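Side-chain contacts in extracellular ligand-binding receptor (Desulfohalobium retbaense DSM 5692, PDB 5ERE), which probably acts as a sensory receptor, holding 2-oxo-4-methylpentanoic acid in a leucine-binding-protein-like domain and carrying tandem PAS-like sensor domains, one of which binds cytosine: residues G5-F10 with Q55-S60; E26-E31 with D261-L266; T192-A197 with A222-L227; P239-F244 with T290-K295. All coordinates share one frame; numbering follows the deposited sequence.

Contact 1 of 4, residues G5-F10 with Q55-S60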
loop_
_atom_site.group_PDB
_atom_site.type_symbol
_atom_site.label_atom_id
_atom_site.label_comp_id
_atom_site.label_asym_id
_atom_site.label_seq_id
_atom_site.Cartn_x
_atom_site.Cartn_y
_atom_site.Cartn_z
ATOM N N GLY A 5 29.253 -15.105 -0.524
ATOM C CA GLY A 5 28.822 -15.730 -1.766
ATOM C C GLY A 5 27.527 -15.127 -2.333
ATOM O O GLY A 5 26.567 -14.903 -1.606
ATOM N N VAL A 6 27.522 -14.848 -3.631
ATOM C CA VAL A 6 26.441 -14.110 -4.276
ATOM C C VAL A 6 25.962 -14.875 -5.526
ATOM O O VAL A 6 26.681 -14.952 -6.519
ATOM C CB VAL A 6 26.869 -12.722 -4.705
ATOM C CG1 VAL A 6 25.692 -12.005 -5.368
ATOM C CG2 VAL A 6 27.474 -11.889 -3.494
ATOM N N ILE A 7 24.766 -15.446 -5.432
ATOM C CA ILE A 7 24.211 -16.336 -6.453
ATOM C C ILE A 7 23.188 -15.590 -7.284
ATOM O O ILE A 7 22.138 -15.215 -6.791
ATOM C CB ILE A 7 23.563 -17.570 -5.827
ATOM C CG1 ILE A 7 24.548 -18.177 -4.840
ATOM C CG2 ILE A 7 23.167 -18.562 -6.922
ATOM C CD1 ILE A 7 24.039 -19.385 -4.014
ATOM N N LEU A 8 23.541 -15.362 -8.538
ATOM C CA LEU A 8 22.747 -14.537 -9.458
ATOM C C LEU A 8 22.411 -15.318 -10.734
ATOM O O LEU A 8 23.172 -16.186 -11.160
ATOM C CB LEU A 8 23.507 -13.288 -9.847
ATOM C CG LEU A 8 24.128 -12.449 -8.705
ATOM C CD1 LEU A 8 24.920 -11.304 -9.334
ATOM C CD2 LEU A 8 23.020 -11.953 -7.765
ATOM N N PRO A 9 21.290 -14.974 -11.371
ATOM C CA PRO A 9 20.802 -15.850 -12.439
ATOM C C PRO A 9 21.427 -15.501 -13.790
ATOM O O PRO A 9 20.711 -15.080 -14.697
ATOM C CB PRO A 9 19.295 -15.591 -12.414
ATOM C CG PRO A 9 19.193 -14.130 -11.935
ATOM C CD PRO A 9 20.288 -13.971 -10.971
ATOM N N PHE A 10 22.744 -15.672 -13.913
ATOM C CA PHE A 10 23.458 -15.262 -15.109
ATOM C C PHE A 10 22.967 -16.053 -16.375
ATOM O O PHE A 10 22.768 -15.477 -17.427
ATOM C CB PHE A 10 24.950 -15.479 -14.954
ATOM C CG PHE A 10 25.615 -14.536 -13.973
ATOM C CD1 PHE A 10 25.645 -13.164 -14.210
ATOM C CD2 PHE A 10 26.198 -15.027 -12.833
ATOM C CE1 PHE A 10 26.249 -12.290 -13.317
ATOM C CE2 PHE A 10 26.835 -14.151 -11.929
ATOM C CZ PHE A 10 26.850 -12.794 -12.170
ATOM N N GLN A 55 25.128 -25.326 -2.683
ATOM C CA GLN A 55 25.845 -26.474 -2.120
ATOM C C GLN A 55 27.330 -26.441 -2.513
ATOM O O GLN A 55 28.210 -26.709 -1.684
ATOM C CB GLN A 55 25.200 -27.792 -2.574
ATOM C CG GLN A 55 23.767 -28.045 -2.054
ATOM C CD GLN A 55 23.705 -28.293 -0.547
ATOM O OE1 GLN A 55 24.737 -28.332 0.129
ATOM N NE2 GLN A 55 22.486 -28.471 -0.016
ATOM N N ASP A 56 27.600 -26.098 -3.770
ATOM C CA ASP A 56 28.965 -25.987 -4.272
ATOM C C ASP A 56 29.698 -24.874 -3.545
ATOM O O ASP A 56 30.856 -25.013 -3.129
ATOM C CB ASP A 56 28.967 -25.720 -5.786
ATOM C CG ASP A 56 28.553 -26.944 -6.611
ATOM O OD1 ASP A 56 28.636 -28.078 -6.091
ATOM O OD2 ASP A 56 28.155 -26.777 -7.787
ATOM N N LEU A 57 29.006 -23.759 -3.387
ATOM C CA LEU A 57 29.552 -22.635 -2.662
ATOM C C LEU A 57 29.931 -23.017 -1.220
ATOM O O LEU A 57 30.978 -22.617 -0.732
ATOM C CB LEU A 57 28.540 -21.496 -2.692
ATOM C CG LEU A 57 28.841 -20.239 -1.904
ATOM C CD1 LEU A 57 30.088 -19.552 -2.443
ATOM C CD2 LEU A 57 27.606 -19.345 -1.990
ATOM N N VAL A 58 29.083 -23.787 -0.540
ATOM C CA VAL A 58 29.388 -24.229 0.816
ATOM C C VAL A 58 30.588 -25.185 0.821
ATOM O O VAL A 58 31.420 -25.140 1.725
ATOM C CB VAL A 58 28.164 -24.929 1.475
ATOM C CG1 VAL A 58 28.546 -25.615 2.782
ATOM C CG2 VAL A 58 27.046 -23.938 1.719
ATOM N N ARG A 59 30.672 -26.053 -0.186
ATOM C CA ARG A 59 31.746 -27.044 -0.247
ATOM C C ARG A 59 33.091 -26.369 -0.419
ATOM O O ARG A 59 34.077 -26.802 0.156
ATOM C CB ARG A 59 31.538 -28.035 -1.400
ATOM C CG ARG A 59 30.722 -29.262 -1.050
ATOM C CD ARG A 59 30.761 -30.306 -2.175
ATOM N NE ARG A 59 29.658 -30.176 -3.129
ATOM C CZ ARG A 59 28.390 -30.488 -2.862
ATOM N NH1 ARG A 59 27.459 -30.348 -3.796
ATOM N NH2 ARG A 59 28.046 -30.933 -1.659
ATOM N N SER A 60 33.119 -25.309 -1.223
ATOM C CA SER A 60 34.376 -24.678 -1.618
ATOM C C SER A 60 34.843 -23.482 -0.766
ATOM O O SER A 60 35.944 -22.977 -0.996
ATOM C CB SER A 60 34.276 -24.225 -3.083
ATOM O OG SER A 60 33.489 -23.051 -3.224
#

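Contact 2 of 4, residues E26-E31 with D261-L266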
loop_
_atom_site.group_PDB
_atom_site.type_symbol
_atom_site.label_atom_id
_atom_site.label_comp_id
_atom_site.label_asym_id
_atom_site.label_seq_id
_atom_site.Cartn_x
_atom_site.Cartn_y
_atom_site.Cartn_z
ATOM N N GLU A 26 30.115 -4.766 -7.252
ATOM C CA GLU A 26 31.525 -4.509 -7.429
ATOM C C GLU A 26 31.802 -3.041 -7.251
ATOM O O GLU A 26 32.803 -2.695 -6.637
ATOM C CB GLU A 26 32.028 -4.992 -8.773
ATOM C CG GLU A 26 31.880 -6.508 -8.889
ATOM C CD GLU A 26 33.024 -7.177 -9.589
ATOM O OE1 GLU A 26 34.026 -7.481 -8.901
ATOM O OE2 GLU A 26 32.903 -7.409 -10.814
ATOM N N LEU A 27 30.908 -2.185 -7.732
ATOM C CA LEU A 27 31.075 -0.744 -7.536
ATOM C C LEU A 27 31.041 -0.356 -6.034
ATOM O O LEU A 27 31.861 0.440 -5.540
ATOM C CB LEU A 27 29.997 -0.012 -8.322
ATOM C CG LEU A 27 30.075 1.507 -8.355
ATOM C CD1 LEU A 27 31.300 1.944 -9.115
ATOM C CD2 LEU A 27 28.853 2.014 -9.046
ATOM N N ALA A 28 30.101 -0.963 -5.316
ATOM C CA ALA A 28 29.881 -0.753 -3.897
ATOM C C ALA A 28 31.091 -1.184 -3.050
ATOM O O ALA A 28 31.453 -0.523 -2.064
ATOM C CB ALA A 28 28.651 -1.507 -3.467
ATOM N N LEU A 29 31.711 -2.292 -3.437
ATOM C CA LEU A 29 32.804 -2.858 -2.658
ATOM C C LEU A 29 34.084 -2.058 -2.810
ATOM O O LEU A 29 34.806 -1.856 -1.844
ATOM C CB LEU A 29 33.076 -4.302 -3.064
ATOM C CG LEU A 29 32.802 -5.274 -1.925
ATOM C CD1 LEU A 29 31.310 -5.296 -1.707
ATOM C CD2 LEU A 29 33.346 -6.658 -2.224
ATOM N N ALA A 30 34.362 -1.634 -4.038
ATOM C CA ALA A 30 35.542 -0.853 -4.329
ATOM C C ALA A 30 35.616 0.402 -3.436
ATOM O O ALA A 30 36.676 0.713 -2.904
ATOM C CB ALA A 30 35.557 -0.474 -5.797
ATOM N N GLU A 31 34.483 1.085 -3.251
ATOM C CA GLU A 31 34.439 2.348 -2.512
ATOM C C GLU A 31 34.428 2.173 -0.988
ATOM O O GLU A 31 35.026 2.973 -0.270
ATOM C CB GLU A 31 33.210 3.177 -2.939
ATOM C CG GLU A 31 31.851 2.614 -2.523
ATOM C CD GLU A 31 30.774 3.683 -2.354
ATOM O OE1 GLU A 31 30.397 4.333 -3.355
ATOM O OE2 GLU A 31 30.299 3.863 -1.208
ATOM N N ASP A 261 22.596 -1.139 -1.807
ATOM C CA ASP A 261 22.286 -0.974 -0.378
ATOM C C ASP A 261 22.596 -2.219 0.451
ATOM O O ASP A 261 22.984 -2.112 1.636
ATOM C CB ASP A 261 20.833 -0.586 -0.140
ATOM C CG ASP A 261 20.554 0.875 -0.422
ATOM O OD1 ASP A 261 21.490 1.599 -0.833
ATOM O OD2 ASP A 261 19.386 1.294 -0.234
ATOM N N LEU A 262 22.453 -3.388 -0.138
ATOM C CA LEU A 262 22.887 -4.592 0.542
ATOM C C LEU A 262 24.376 -4.545 0.850
ATOM O O LEU A 262 24.780 -4.875 1.961
ATOM C CB LEU A 262 22.611 -5.827 -0.287
ATOM C CG LEU A 262 23.384 -7.051 0.233
ATOM C CD1 LEU A 262 22.905 -7.366 1.621
ATOM C CD2 LEU A 262 23.129 -8.194 -0.662
ATOM N N CYS A 263 25.206 -4.190 -0.136
ATOM C CA CYS A 263 26.663 -4.155 0.124
ATOM C C CYS A 263 27.028 -3.127 1.136
ATOM O O CYS A 263 27.896 -3.375 1.974
ATOM C CB CYS A 263 27.489 -3.923 -1.138
ATOM S SG CYS A 263 27.231 -5.203 -2.322
ATOM N N THR A 264 26.395 -1.965 1.066
ATOM C CA THR A 264 26.716 -0.869 1.990
ATOM C C THR A 264 26.477 -1.293 3.436
ATOM O O THR A 264 27.319 -1.113 4.318
ATOM C CB THR A 264 25.856 0.381 1.647
ATOM O OG1 THR A 264 26.331 0.924 0.409
ATOM C CG2 THR A 264 25.912 1.431 2.732
ATOM N N THR A 265 25.310 -1.879 3.672
ATOM C CA THR A 265 24.904 -2.168 5.028
ATOM C C THR A 265 25.595 -3.431 5.542
ATOM O O THR A 265 25.965 -3.477 6.704
ATOM C CB THR A 265 23.382 -2.278 5.122
ATOM O OG1 THR A 265 22.908 -3.326 4.262
ATOM C CG2 THR A 265 22.775 -0.928 4.726
ATOM N N LEU A 266 25.789 -4.433 4.687
ATOM C CA LEU A 266 26.478 -5.644 5.093
ATOM C C LEU A 266 27.950 -5.379 5.400
ATOM O O LEU A 266 28.512 -5.991 6.296
ATOM C CB LEU A 266 26.368 -6.725 4.018
ATOM C CG LEU A 266 26.835 -8.136 4.389
ATOM C CD1 LEU A 266 26.040 -8.680 5.559
ATOM C CD2 LEU A 266 26.662 -9.080 3.184
#

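Contact 3 of 4, residues T192-A197 with A222-L227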
loop_
_atom_site.group_PDB
_atom_site.type_symbol
_atom_site.label_atom_id
_atom_site.label_comp_id
_atom_site.label_asym_id
_atom_site.label_seq_id
_atom_site.Cartn_x
_atom_site.Cartn_y
_atom_site.Cartn_z
ATOM N N THR A 192 8.789 -7.970 -25.624
ATOM C CA THR A 192 8.405 -8.939 -26.642
ATOM C C THR A 192 6.950 -9.372 -26.479
ATOM O O THR A 192 6.187 -9.467 -27.465
ATOM C CB THR A 192 9.323 -10.168 -26.591
ATOM O OG1 THR A 192 10.637 -9.766 -26.984
ATOM C CG2 THR A 192 8.836 -11.301 -27.530
ATOM N N ILE A 193 6.564 -9.638 -25.236
ATOM C CA ILE A 193 5.178 -9.969 -24.939
ATOM C C ILE A 193 4.269 -8.850 -25.462
ATOM O O ILE A 193 3.316 -9.123 -26.180
ATOM C CB ILE A 193 4.962 -10.204 -23.429
ATOM C CG1 ILE A 193 5.755 -11.427 -22.973
ATOM C CG2 ILE A 193 3.505 -10.458 -23.121
ATOM C CD1 ILE A 193 5.842 -11.598 -21.414
ATOM N N ALA A 194 4.596 -7.602 -25.132
ATOM C CA ALA A 194 3.840 -6.434 -25.595
ATOM C C ALA A 194 3.692 -6.390 -27.123
ATOM O O ALA A 194 2.611 -6.112 -27.630
ATOM C CB ALA A 194 4.511 -5.154 -25.121
ATOM N N LYS A 195 4.786 -6.647 -27.832
ATOM C CA LYS A 195 4.818 -6.571 -29.291
ATOM C C LYS A 195 3.833 -7.557 -29.883
ATOM O O LYS A 195 2.946 -7.183 -30.655
ATOM C CB LYS A 195 6.220 -6.874 -29.821
ATOM C CG LYS A 195 6.542 -6.252 -31.179
ATOM C CD LYS A 195 7.390 -7.157 -32.064
ATOM C CE LYS A 195 8.228 -6.329 -33.036
ATOM N NZ LYS A 195 8.956 -7.158 -34.032
ATOM N N GLN A 196 4.012 -8.819 -29.506
ATOM C CA GLN A 196 3.223 -9.905 -30.042
ATOM C C GLN A 196 1.752 -9.731 -29.686
ATOM O O GLN A 196 0.876 -9.980 -30.518
ATOM C CB GLN A 196 3.761 -11.236 -29.530
ATOM C CG GLN A 196 5.190 -11.516 -29.994
ATOM C CD GLN A 196 5.664 -12.932 -29.684
ATOM O OE1 GLN A 196 4.892 -13.782 -29.244
ATOM N NE2 GLN A 196 6.937 -13.192 -29.939
ATOM N N ALA A 197 1.474 -9.280 -28.465
ATOM C CA ALA A 197 0.088 -9.064 -28.055
ATOM C C ALA A 197 -0.597 -7.977 -28.903
ATOM O O ALA A 197 -1.744 -8.150 -29.326
ATOM C CB ALA A 197 0.020 -8.706 -26.582
ATOM N N ALA A 222 6.997 1.742 -28.849
ATOM C CA ALA A 222 6.046 1.635 -29.935
ATOM C C ALA A 222 4.908 0.722 -29.496
ATOM O O ALA A 222 3.755 0.920 -29.881
ATOM C CB ALA A 222 6.722 1.099 -31.211
ATOM N N PHE A 223 5.235 -0.263 -28.662
ATOM C CA PHE A 223 4.238 -1.221 -28.191
ATOM C C PHE A 223 3.888 -1.063 -26.701
ATOM O O PHE A 223 2.764 -1.375 -26.290
ATOM C CB PHE A 223 4.721 -2.641 -28.459
ATOM C CG PHE A 223 5.065 -2.901 -29.903
ATOM C CD1 PHE A 223 4.071 -3.184 -30.824
ATOM C CD2 PHE A 223 6.377 -2.845 -30.339
ATOM C CE1 PHE A 223 4.388 -3.425 -32.165
ATOM C CE2 PHE A 223 6.699 -3.069 -31.672
ATOM C CZ PHE A 223 5.703 -3.365 -32.583
ATOM N N THR A 224 4.843 -0.573 -25.904
ATOM C CA THR A 224 4.696 -0.553 -24.450
ATOM C C THR A 224 4.233 0.806 -23.923
ATOM O O THR A 224 3.952 0.937 -22.742
ATOM C CB THR A 224 6.028 -0.911 -23.737
ATOM O OG1 THR A 224 7.054 -0.011 -24.157
ATOM C CG2 THR A 224 6.500 -2.307 -24.048
ATOM N N ASN A 225 4.144 1.814 -24.786
ATOM C CA ASN A 225 3.765 3.164 -24.354
ATOM C C ASN A 225 2.404 3.171 -23.646
ATOM O O ASN A 225 1.438 2.614 -24.159
ATOM C CB ASN A 225 3.758 4.114 -25.562
ATOM C CG ASN A 225 3.366 5.541 -25.209
ATOM O OD1 ASN A 225 4.164 6.303 -24.662
ATOM N ND2 ASN A 225 2.148 5.923 -25.571
ATOM N N GLY A 226 2.355 3.771 -22.455
ATOM C CA GLY A 226 1.136 3.854 -21.653
ATOM C C GLY A 226 1.005 2.787 -20.572
ATOM O O GLY A 226 0.134 2.865 -19.719
ATOM N N LEU A 227 1.855 1.771 -20.642
ATOM C CA LEU A 227 1.870 0.686 -19.674
ATOM C C LEU A 227 2.049 1.227 -18.252
ATOM O O LEU A 227 2.932 2.026 -18.024
ATOM C CB LEU A 227 3.001 -0.287 -20.008
ATOM C CG LEU A 227 3.074 -1.557 -19.156
ATOM C CD1 LEU A 227 3.772 -2.614 -19.963
ATOM C CD2 LEU A 227 3.799 -1.365 -17.826
#

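Contact 4 of 4, residues P239-F244 with T290-K295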
loop_
_atom_site.group_PDB
_atom_site.type_symbol
_atom_site.label_atom_id
_atom_site.label_comp_id
_atom_site.label_asym_id
_atom_site.label_seq_id
_atom_site.Cartn_x
_atom_site.Cartn_y
_atom_site.Cartn_z
ATOM N N PRO A 239 23.972 9.489 -5.008
ATOM C CA PRO A 239 25.240 9.401 -5.741
ATOM C C PRO A 239 25.541 8.081 -6.456
ATOM O O PRO A 239 26.366 8.082 -7.359
ATOM C CB PRO A 239 26.285 9.616 -4.639
ATOM C CG PRO A 239 25.591 10.433 -3.643
ATOM C CD PRO A 239 24.202 9.938 -3.618
ATOM N N PHE A 240 24.926 6.983 -6.029
ATOM C CA PHE A 240 25.090 5.693 -6.684
ATOM C C PHE A 240 24.580 5.708 -8.124
ATOM O O PHE A 240 25.233 5.157 -8.982
ATOM C CB PHE A 240 24.352 4.596 -5.921
ATOM C CG PHE A 240 24.271 3.282 -6.672
ATOM C CD1 PHE A 240 25.386 2.473 -6.808
ATOM C CD2 PHE A 240 23.102 2.890 -7.267
ATOM C CE1 PHE A 240 25.307 1.272 -7.511
ATOM C CE2 PHE A 240 23.019 1.693 -7.949
ATOM C CZ PHE A 240 24.127 0.892 -8.065
HETATM N N MSE A 241 23.425 6.327 -8.365
HETATM C CA MSE A 241 22.826 6.418 -9.722
HETATM C C MSE A 241 23.857 6.926 -10.727
HETATM O O MSE A 241 24.172 6.282 -11.716
HETATM C CB MSE A 241 21.635 7.387 -9.764
HETATM C CG MSE A 241 20.628 7.232 -8.700
HETATM SE SE MSE A 241 19.880 5.486 -8.810
HETATM C CE MSE A 241 20.236 5.192 -6.938
ATOM N N SER A 242 24.394 8.091 -10.410
ATOM C CA SER A 242 25.398 8.758 -11.225
ATOM C C SER A 242 26.736 8.053 -11.308
ATOM O O SER A 242 27.333 8.011 -12.382
ATOM C CB SER A 242 25.616 10.170 -10.694
ATOM O OG SER A 242 26.599 10.824 -11.459
ATOM N N ALA A 243 27.245 7.528 -10.192
ATOM C CA ALA A 243 28.466 6.722 -10.248
ATOM C C ALA A 243 28.330 5.493 -11.183
ATOM O O ALA A 243 29.241 5.160 -11.934
ATOM C CB ALA A 243 28.854 6.240 -8.855
ATOM N N PHE A 244 27.206 4.810 -11.084
ATOM C CA PHE A 244 26.960 3.606 -11.879
ATOM C C PHE A 244 26.839 3.983 -13.368
ATOM O O PHE A 244 27.500 3.414 -14.238
ATOM C CB PHE A 244 25.714 2.913 -11.355
ATOM C CG PHE A 244 25.413 1.616 -12.014
ATOM C CD1 PHE A 244 24.861 1.582 -13.291
ATOM C CD2 PHE A 244 25.648 0.429 -11.353
ATOM C CE1 PHE A 244 24.566 0.380 -13.918
ATOM C CE2 PHE A 244 25.353 -0.758 -11.944
ATOM C CZ PHE A 244 24.798 -0.795 -13.242
ATOM N N THR A 290 18.899 4.284 5.560
ATOM C CA THR A 290 18.657 5.227 4.504
ATOM C C THR A 290 19.806 5.080 3.537
ATOM O O THR A 290 20.950 4.974 3.926
ATOM C CB THR A 290 18.513 6.649 5.052
ATOM O OG1 THR A 290 17.303 6.712 5.832
ATOM C CG2 THR A 290 18.420 7.655 3.924
ATOM N N GLY A 291 19.472 4.975 2.260
ATOM C CA GLY A 291 20.450 4.603 1.263
ATOM C C GLY A 291 19.847 4.823 -0.113
ATOM O O GLY A 291 18.937 5.621 -0.280
ATOM N N ALA A 292 20.362 4.105 -1.093
ATOM C CA ALA A 292 19.981 4.350 -2.463
ATOM C C ALA A 292 18.518 4.015 -2.702
ATOM O O ALA A 292 17.862 4.668 -3.551
ATOM C CB ALA A 292 20.879 3.572 -3.414
ATOM N N LEU A 293 17.980 3.053 -1.933
ATOM C CA LEU A 293 16.558 2.684 -2.040
ATOM C C LEU A 293 15.672 3.628 -1.271
ATOM O O LEU A 293 14.481 3.394 -1.154
ATOM C CB LEU A 293 16.294 1.292 -1.481
ATOM C CG LEU A 293 16.711 0.041 -2.214
ATOM C CD1 LEU A 293 16.662 -1.172 -1.200
ATOM C CD2 LEU A 293 15.720 -0.165 -3.357
ATOM N N GLY A 294 16.272 4.633 -0.647
ATOM C CA GLY A 294 15.508 5.535 0.188
ATOM C C GLY A 294 15.524 5.026 1.620
ATOM O O GLY A 294 16.443 4.330 2.016
ATOM N N LYS A 295 14.505 5.397 2.382
ATOM C CA LYS A 295 14.352 4.945 3.755
ATOM C C LYS A 295 13.758 3.543 3.760
ATOM O O LYS A 295 12.631 3.339 3.291
ATOM C CB LYS A 295 13.471 5.912 4.533
ATOM C CG LYS A 295 13.320 5.537 5.998
ATOM C CD LYS A 295 12.487 6.563 6.746
ATOM C CE LYS A 295 12.114 6.048 8.106
ATOM N NZ LYS A 295 10.906 6.753 8.569
#

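Contact 1 of 4, residues G5-F10 with Q55-S60
A beta-alpha-beta crossover of the Rossmann-like lobe brings L57 down onto G5 and I7: helix 47-60 leads from strand 37-42 to strand 64-70 and passes over strand 3-8, which lies between them in the parallel sheet. L57 does the reaching. Its CG stands anti to the backbone N (chi1 175°), and the branch at the end presents both methyls to the strand. CD2 is the nearer one, resting 3.8 Å from G5 CA, while CD1 stands 4.1 Å from the same CA atom. CD2 is also shared with I7, whose CD1 approaches it at 4.1 Å. I7 gets there because CG1 lies opposite its own carbonyl carbon (chi1 -50°) and the chain then runs out straight to CD1, crossing the leucine at a slant. The contact is wholly apolar, as suits three buried residues. G5 has ordinary strand angles, so its lack of a side chain matters here for space: a beta carbon modelled on it would fall 2.4 Å from L57 CD2, far too close. The outer side of the helix is polar by contrast, with R59 NH1 and D56 OD1 forming a long salt bridge of 3.4 Å. Beneath L57, the leucine also touches V39 of strand 37-42 and V67 of strand 64-70, so it spans three neighbouring strands. I7 completes its surroundings with A53 and F54 of the same helix and V67, while L8, on the other face of the sheet, meets Q21 of helix 15-32.

Contact 2 of 4, residues E26-E31 with D261-L266
A28 and C263 face each other across two helices, each with its beta carbon directed at the other backbone. The two CB atoms meet at 3.6 Å, and the CA atoms of this pair are 6.2 Å apart, a close approach that small side chains permit. The thiol does not point straight into A28. With chi1 near -60°, C263 SG lies opposite its own carbonyl carbon and beside its backbone N, so it passes to one side and stands 4.1 Å from A28 CB. L29 reaches the same cysteine from the next position along its helix. Its CD1 touches both C263 CB and C263 SG at 4.1 Å, so the cysteine is met by the alanine methyl and by one branch of the leucine. To put that methyl there L29 takes a chi1 of -116°, away from a staggered value and probably somewhat strained. On the side of its helix turned away from A28, T265 OG1 donates to D261 O at 2.9 Å, adding a second bond to an oxygen that already accepts from T265 N. T265 OG1 also bonds Y284 OH of helix 277-284. Both helices lie against the parallel sheet: L29 packs on I38 of strand 37-42, and L262 on V90 and I92 of strand 88-92. From the side, L27 meets F240 and F244 of helix 239-248.

Contact 3 of 4, residues T192-A197 with A222-L227
K195 lays its aliphatic chain over one face of the F223 ring. CB starts the contact at the inner end of the ring, 4.1 Å from F223 CG. CG then does the main touching: it sits 3.3 Å from the ring centroid and 17° off the ring normal, a tight CH-pi contact leaning toward F223 CE2. A bend at chi2 (-143°) lifts CD, which recedes to 4.2 Å from F223 CZ. CE dips back to 3.9 Å from the same CZ atom, and NZ leads away, so the lysine suits a site where its methylenes can cover a ring while its charge stays outside. Deeper in, A194 CB meets T224 CG2 at 3.6 Å; the threonine turns its methyl to the alanine and spends OG1 on V217 O. Replacing F223 by a serine would probably strip the K195 methylenes of the surface they lie on, open a gap beneath K195 CG and set the lysine chain free to turn. Helix 190-199 joins strand 181-185 to strand 205-208, and helix 221-224 lies in the next connection, to strand 228-232; the contact thus joins successive parallel beta-alpha-beta crossovers of a Rossmann-like lobe.

Contact 4 of 4, residues P239-F244 with T290-K295
This is apolar packing of a beta-hairpin turn against a helix: A292, in the type I turn from G291 to G294, meets F240 and M241 of helix 239-248 in the periplasmic-binding-protein fold. The hairpin joins strand 288-291 to strand 296-298. Its turn is closed in both directions, G291 N to G294 O at 3.1 Å and G294 N to G291 O at 2.9 Å. G294 suits the last place because, at its backbone angles, a beta carbon would press on the carbonyl oxygen of L293. At the first inner corner A292 points its methyl at the helix, where a small apolar group fits a buried site. F240 offers it mainly its own beta carbon, with the two CB atoms 4.4 Å apart. The phenylalanine is itself well surrounded: F244 CB lies over one face of its ring, toward the rim, and the ring also meets that of Y260, with planes at about 30°. A24 of helix 15-32 touches it too. On the hairpin side, V257 of helix 254-271 packs on both A292 and L293, so the turn lies against two helices. M241, deposited as selenomethionine, is long and flexible enough to reach the turn from the next position on the helix. Its CG lies opposite the carbonyl carbon (chi1 -48°), and bends at chi2 and chi3 curl the chain round toward the turn. The curl leaves CE in the plane of the F240 ring, at its edge, and 3.9 Å from A292 CB.

Contacts 1, 2 and 4 gather in one lobe of the leucine-binding-protein-like domain, while contact 3 lies in the other, its centre about 30 to 36 Å from theirs. Contacts 2 and 4 are directly joined, their centres about 11 Å apart: the D261 carboxylate takes A292 N on OD1 and L293 N on OD2, each at 2.8 Å, fastening the hairpin turn to helix 254-271. Contact 1 lies about 19 Å from contact 2, centre to centre, and strand 3-8 of contact 1 runs on in the chain to helix 15-32 of contact 2. None lines a pocket; the I7 side chain is about 11 Å from the bound 2-oxo-4-methylpentanoic acid.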